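Local coordinates for sister chromatid cohesion protein (Chaetomium thermophilum, PDB 5T8V), which probably acts as a loader of cohesin onto chromatin, this chain being the HEAT-repeat C-terminal fragment of the Scc2 protein, at residues V980-A983 against G984-C987; D1034-G1037 against L1038-S1042. All coordinates share one frame; numbering follows the deposited sequence.

Interaction 1: V980-A983 against G984-C987; sequences VGMA and GKHC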
ATOM      1  N   VAL A 980     -28.324  33.794 -45.801  1.00 37.20           N
ATOM      2  CA  VAL A 980     -29.754  33.797 -45.501  1.00 37.53           C
ATOM      3  C   VAL A 980     -30.049  32.894 -44.310  1.00 37.15           C
ATOM      4  O   VAL A 980     -30.819  33.257 -43.411  1.00 37.48           O
ATOM      5  CB  VAL A 980     -30.559  33.374 -46.744  1.00 38.04           C
ATOM      6  CG1 VAL A 980     -32.049  33.275 -46.416  1.00 38.64           C
ATOM      7  CG2 VAL A 980     -30.332  34.356 -47.882  1.00 38.73           C
ATOM      8  N   GLY A 981     -29.441  31.709 -44.281  1.00 41.18           N
ATOM      9  CA  GLY A 981     -29.745  30.757 -43.225  1.00 41.58           C
ATOM     10  C   GLY A 981     -29.301  31.246 -41.861  1.00 41.11           C
ATOM     11  O   GLY A 981     -30.060  31.187 -40.888  1.00 41.77           O
ATOM     12  N   MET A 982     -28.063  31.735 -41.767  1.00 51.65           N
ATOM     13  CA  MET A 982     -27.583  32.264 -40.496  1.00 51.37           C
ATOM     14  C   MET A 982     -28.416  33.459 -40.053  1.00 51.38           C
ATOM     15  O   MET A 982     -28.781  33.574 -38.875  1.00 51.95           O
ATOM     16  CB  MET A 982     -26.108  32.648 -40.617  1.00 51.63           C
ATOM     17  CG  MET A 982     -25.177  31.478 -40.912  1.00 52.72           C
ATOM     18  SD  MET A 982     -25.407  30.066 -39.809  1.00 54.82           S
ATOM     19  CE  MET A 982     -25.508  30.873 -38.224  1.00 54.60           C
ATOM     20  N   ALA A 983     -28.732  34.359 -40.986  1.00 42.63           N
ATOM     21  CA  ALA A 983     -29.595  35.489 -40.664  1.00 42.76           C
ATOM     22  C   ALA A 983     -30.906  35.007 -40.060  1.00 44.40           C
ATOM     23  O   ALA A 983     -31.329  35.483 -39.001  1.00 44.83           O
ATOM     24  CB  ALA A 983     -29.849  36.326 -41.918  1.00 42.54           C
ATOM     25  N   GLY A 984     -31.559  34.049 -40.718  1.00 40.38           N
ATOM     26  CA  GLY A 984     -32.774  33.480 -40.164  1.00 42.15           C
ATOM     27  C   GLY A 984     -32.562  32.853 -38.800  1.00 42.42           C
ATOM     28  O   GLY A 984     -33.470  32.853 -37.965  1.00 44.14           O
ATOM     29  N   LYS A 985     -31.363  32.320 -38.551  1.00 39.65           N
ATOM     30  CA  LYS A 985     -31.091  31.683 -37.267  1.00 40.85           C
ATOM     31  C   LYS A 985     -31.019  32.710 -36.145  1.00 42.48           C
ATOM     32  O   LYS A 985     -31.621  32.522 -35.081  1.00 43.78           O
ATOM     33  CB  LYS A 985     -29.789  30.883 -37.340  1.00 39.53           C
ATOM     34  CG  LYS A 985     -29.405  30.217 -36.021  1.00 39.90           C
ATOM     35  CD  LYS A 985     -28.196  29.312 -36.180  1.00 39.19           C
ATOM     36  CE  LYS A 985     -27.786  28.682 -34.858  1.00 39.62           C
ATOM     37  NZ  LYS A 985     -27.139  27.351 -35.047  1.00 39.89           N
ATOM     38  N   HIS A 986     -30.288  33.804 -36.361  1.00 38.63           N
ATOM     39  CA  HIS A 986     -30.015  34.761 -35.293  1.00 39.94           C
ATOM     40  C   HIS A 986     -30.944  35.968 -35.310  1.00 44.07           C
ATOM     41  O   HIS A 986     -31.462  36.362 -34.261  1.00 45.80           O
ATOM     42  CB  HIS A 986     -28.560  35.228 -35.377  1.00 38.30           C
ATOM     43  CG  HIS A 986     -27.568  34.139 -35.120  1.00 37.87           C
ATOM     44  ND1 HIS A 986     -27.207  33.748 -33.850  1.00 38.23           N
ATOM     45  CD2 HIS A 986     -26.871  33.349 -35.970  1.00 37.35           C
ATOM     46  CE1 HIS A 986     -26.328  32.766 -33.928  1.00 38.00           C
ATOM     47  NE2 HIS A 986     -26.105  32.506 -35.204  1.00 37.47           N
ATOM     48  N   CYS A 987     -31.161  36.571 -36.475  1.00 61.60           N
ATOM     49  CA  CYS A 987     -31.930  37.806 -36.595  1.00 65.69           C
ATOM     50  C   CYS A 987     -33.161  37.546 -37.450  1.00 71.06           C
ATOM     51  O   CYS A 987     -33.046  37.332 -38.661  1.00 71.81           O
ATOM     52  CB  CYS A 987     -31.072  38.916 -37.197  1.00 63.67           C
ATOM     53  SG  CYS A 987     -30.056  38.403 -38.589  1.00 60.71           S
TER

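Interaction 2: D1034-G1037 against L1038-S1042; sequences DCVG and LVCQS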
ATOM      1  N   ASP A1034     -29.130  23.042 -45.576  1.00 41.59           N
ATOM      2  CA  ASP A1034     -28.502  23.698 -44.434  1.00 40.56           C
ATOM      3  C   ASP A1034     -29.189  25.023 -44.131  1.00 40.64           C
ATOM      4  O   ASP A1034     -29.518  25.321 -42.975  1.00 40.13           O
ATOM      5  CB  ASP A1034     -27.014  23.913 -44.718  1.00 40.66           C
ATOM      6  CG  ASP A1034     -26.228  24.282 -43.475  1.00 41.17           C
ATOM      7  OD1 ASP A1034     -26.851  24.640 -42.454  1.00 41.68           O
ATOM      8  OD2 ASP A1034     -24.980  24.219 -43.520  1.00 41.49           O
ATOM      9  N   CYS A1035     -29.424  25.829 -45.167  1.00 41.17           N
ATOM     10  CA  CYS A1035     -30.081  27.118 -44.990  1.00 41.39           C
ATOM     11  C   CYS A1035     -31.463  26.951 -44.366  1.00 42.24           C
ATOM     12  O   CYS A1035     -31.752  27.513 -43.302  1.00 42.49           O
ATOM     13  CB  CYS A1035     -30.175  27.832 -46.339  1.00 41.76           C
ATOM     14  SG  CYS A1035     -31.194  29.319 -46.335  1.00 42.68           S
ATOM     15  N   VAL A1036     -32.337  26.178 -45.016  1.00 44.35           N
ATOM     16  CA  VAL A1036     -33.693  26.009 -44.495  1.00 46.00           C
ATOM     17  C   VAL A1036     -33.669  25.435 -43.084  1.00 46.10           C
ATOM     18  O   VAL A1036     -34.553  25.734 -42.271  1.00 47.11           O
ATOM     19  CB  VAL A1036     -34.533  25.129 -45.442  1.00 47.77           C
ATOM     20  CG1 VAL A1036     -33.914  23.763 -45.587  1.00 46.98           C
ATOM     21  CG2 VAL A1036     -35.965  25.014 -44.939  1.00 49.97           C
ATOM     22  N   GLY A1037     -32.681  24.596 -42.771  1.00 34.42           N
ATOM     23  CA  GLY A1037     -32.575  24.072 -41.418  1.00 34.05           C
ATOM     24  C   GLY A1037     -32.246  25.157 -40.409  1.00 34.30           C
ATOM     25  O   GLY A1037     -32.880  25.258 -39.351  1.00 34.83           O
ATOM     26  N   LEU A1038     -31.245  25.987 -40.724  1.00 34.73           N
ATOM     27  CA  LEU A1038     -30.901  27.107 -39.854  1.00 34.65           C
ATOM     28  C   LEU A1038     -32.092  28.036 -39.655  1.00 35.95           C
ATOM     29  O   LEU A1038     -32.305  28.558 -38.554  1.00 36.68           O
ATOM     30  CB  LEU A1038     -29.718  27.879 -40.441  1.00 34.52           C
ATOM     31  CG  LEU A1038     -28.385  27.136 -40.512  1.00 33.61           C
ATOM     32  CD1 LEU A1038     -27.517  27.708 -41.621  1.00 33.64           C
ATOM     33  CD2 LEU A1038     -27.669  27.220 -39.178  1.00 33.64           C
ATOM     34  N   VAL A1039     -32.876  28.259 -40.708  1.00 36.48           N
ATOM     35  CA  VAL A1039     -34.046  29.125 -40.590  1.00 37.99           C
ATOM     36  C   VAL A1039     -35.092  28.483 -39.688  1.00 38.52           C
ATOM     37  O   VAL A1039     -35.619  29.119 -38.768  1.00 39.68           O
ATOM     38  CB  VAL A1039     -34.621  29.440 -41.982  1.00 38.59           C
ATOM     39  CG1 VAL A1039     -35.927  30.223 -41.867  1.00 40.41           C
ATOM     40  CG2 VAL A1039     -33.607  30.218 -42.809  1.00 38.33           C
ATOM     41  N   CYS A1040     -35.404  27.210 -39.939  1.00 44.26           N
ATOM     42  CA  CYS A1040     -36.496  26.558 -39.223  1.00 45.50           C
ATOM     43  C   CYS A1040     -36.180  26.399 -37.742  1.00 45.55           C
ATOM     44  O   CYS A1040     -37.075  26.528 -36.898  1.00 47.08           O
ATOM     45  CB  CYS A1040     -36.794  25.198 -39.851  1.00 45.54           C
ATOM     46  SG  CYS A1040     -37.500  25.285 -41.506  1.00 46.75           S
ATOM     47  N   GLN A1041     -34.919  26.117 -37.399  1.00 41.11           N
ATOM     48  CA  GLN A1041     -34.597  25.858 -36.000  1.00 40.86           C
ATOM     49  C   GLN A1041     -34.945  27.047 -35.113  1.00 41.81           C
ATOM     50  O   GLN A1041     -35.233  26.868 -33.924  1.00 42.76           O
ATOM     51  CB  GLN A1041     -33.119  25.489 -35.853  1.00 39.75           C
ATOM     52  CG  GLN A1041     -32.161  26.667 -35.805  1.00 39.38           C
ATOM     53  CD  GLN A1041     -30.729  26.230 -35.599  1.00 38.26           C
ATOM     54  OE1 GLN A1041     -30.059  26.684 -34.674  1.00 38.46           O
ATOM     55  NE2 GLN A1041     -30.251  25.337 -36.460  1.00 37.45           N
ATOM     56  N   SER A1042     -34.932  28.261 -35.667  1.00 39.36           N
ATOM     57  CA  SER A1042     -35.309  29.458 -34.926  1.00 41.09           C
ATOM     58  C   SER A1042     -36.706  29.960 -35.274  1.00 42.76           C
ATOM     59  O   SER A1042     -37.207  30.865 -34.596  1.00 44.57           O
ATOM     60  CB  SER A1042     -34.294  30.577 -35.174  1.00 41.17           C
ATOM     61  OG  SER A1042     -33.044  30.263 -34.583  1.00 40.19           O
TER

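Interaction 1: V980-A983 against G984-C987
Met-982 O is gripped by two backbone N-H groups in the last turn of helix 969-986. The stronger bond comes from His-986 N at 2.9 Å, which lies nearly on the extension of the carbonyl bond, with an N-H...O angle of 155°. Lys-985 N adds a weak second bond to the same oxygen, while its better partner is Gly-981 O, 2.9 Å away. The ladder opens with Gly-984 N on Val-980 O, almost straight at 170°. It closes with Cys-987 N reaching Ala-983 O at 2.8 Å, although Cys-987 itself has already left helical geometry.

Two side-chain pairs follow the same one-turn spacing. Met-982 and His-986 run side by side in the same direction, and the thioether bends at chi2 and chi3, which curls its methyl CE back to the edge of the imidazole. CE lies in the ring plane, 3.5 Å from His-986 NE2. On another side of the helix, Ala-983 CB packs against Cys-987 SG at 3.9 Å. The Met-982 methyl also meets the extended chain of Lys-985, with Met-982 CE 3.7 Å from Lys-985 CD. Between neighbours in sequence, Lys-985 CG sits over one face of the His-986 ring, offset toward its rim.

This is the C-terminal turn of a helix in the HEAT-repeat fragment, and helix 919-935 packs on it: Met-982 rests on Leu-922, and Asp-923 offers OD1 for a weak hydrogen bond to His-986 NE2 and OD2 for a long, weak ion pair with Lys-985 NZ. Met-982 CE thus touches both polar chains, whose ends have weak contacts with one carboxylate. That negative charge would probably favour protonation of the imidazole, whereas the neighbouring ammonium would work against it.

Interaction 2: D1034-G1037 against L1038-S1042
Leu-1038 lies obliquely across the side chain of Asp-1034, one turn earlier in helix 1026-1042, and its CD1 methyl comes 3.2 Å from Asp-1034 OD1. The aspartate has CG trans to its own backbone N (chi1 -166°), which swings the carboxylate along the helix to the leucine. Leu-1038 CG, 3.3 Å from Asp-1034 O, also covers the carbonyl that its own backbone N binds at 2.9 Å, with an N-H...O angle of 169°.

A different side of the helix carries Val-1036 and Cys-1040. Here the CG2 branch of the valine lies 3.8 Å from Cys-1040 SG, and Cys-1040 N donates to Val-1036 O at 2.9 Å. Cys-1035 and Val-1039 touch more loosely, SG to CG2 at 4.4 Å, and Val-1039 N bonds to Cys-1035 O. The last i to i+4 link is Gln-1041 N to Gly-1037 O, 3.0 Å, and that oxygen also accepts a hydrogen bond from Ser-1074 OG of helix 1065-1086, so it ties two helices together.

Further out, helix 1026-1042 is packed among helices 969-986, 1009-1016 and 1065-1086 of the HEAT-repeat fragment. Val-1036 and Val-1039 both pack on Val-1013, Cys-1035 reaches Val-1016, and Cys-1040 meets Asn-1046 and Tyr-1047 in the following loop. On the polar side, Asp-1034 OD2 has a partner beyond this turn, a salt bridge with Arg-919 NH1 at the start of helix 919-935, while OD1, which also has a hydrogen bond elsewhere, lies near the leucine methyl. The guanidinium of Arg-919 would be expected to keep Asp-1034 ionised in spite of the apolar group laid across it.

In the fold
Interactions 1 and 2 are one-turn contacts near the C-terminal ends of two packed helices, 969-986 and 1026-1042, and their centres lie about 8 Å apart. Where they meet, Ser-1042 OG and Lys-985 O form a probable hydrogen bond at 2.7 Å, and Lys-985 NZ approaches Gln-1041 OE1 at 3.0 Å, at most a weak bond. Alongside, two side chains of helix 1026-1042 lie on the backbone of Gly-981: Leu-1038 CB sits 3.4 Å from Gly-981 O, and Cys-1035 SG packs 3.6 Å from Gly-981 N. Helix 919-935 contacts both, through Asp-923 for interaction 1 and Arg-919 for interaction 2, within the helical stacking of this HEAT-repeat fragment.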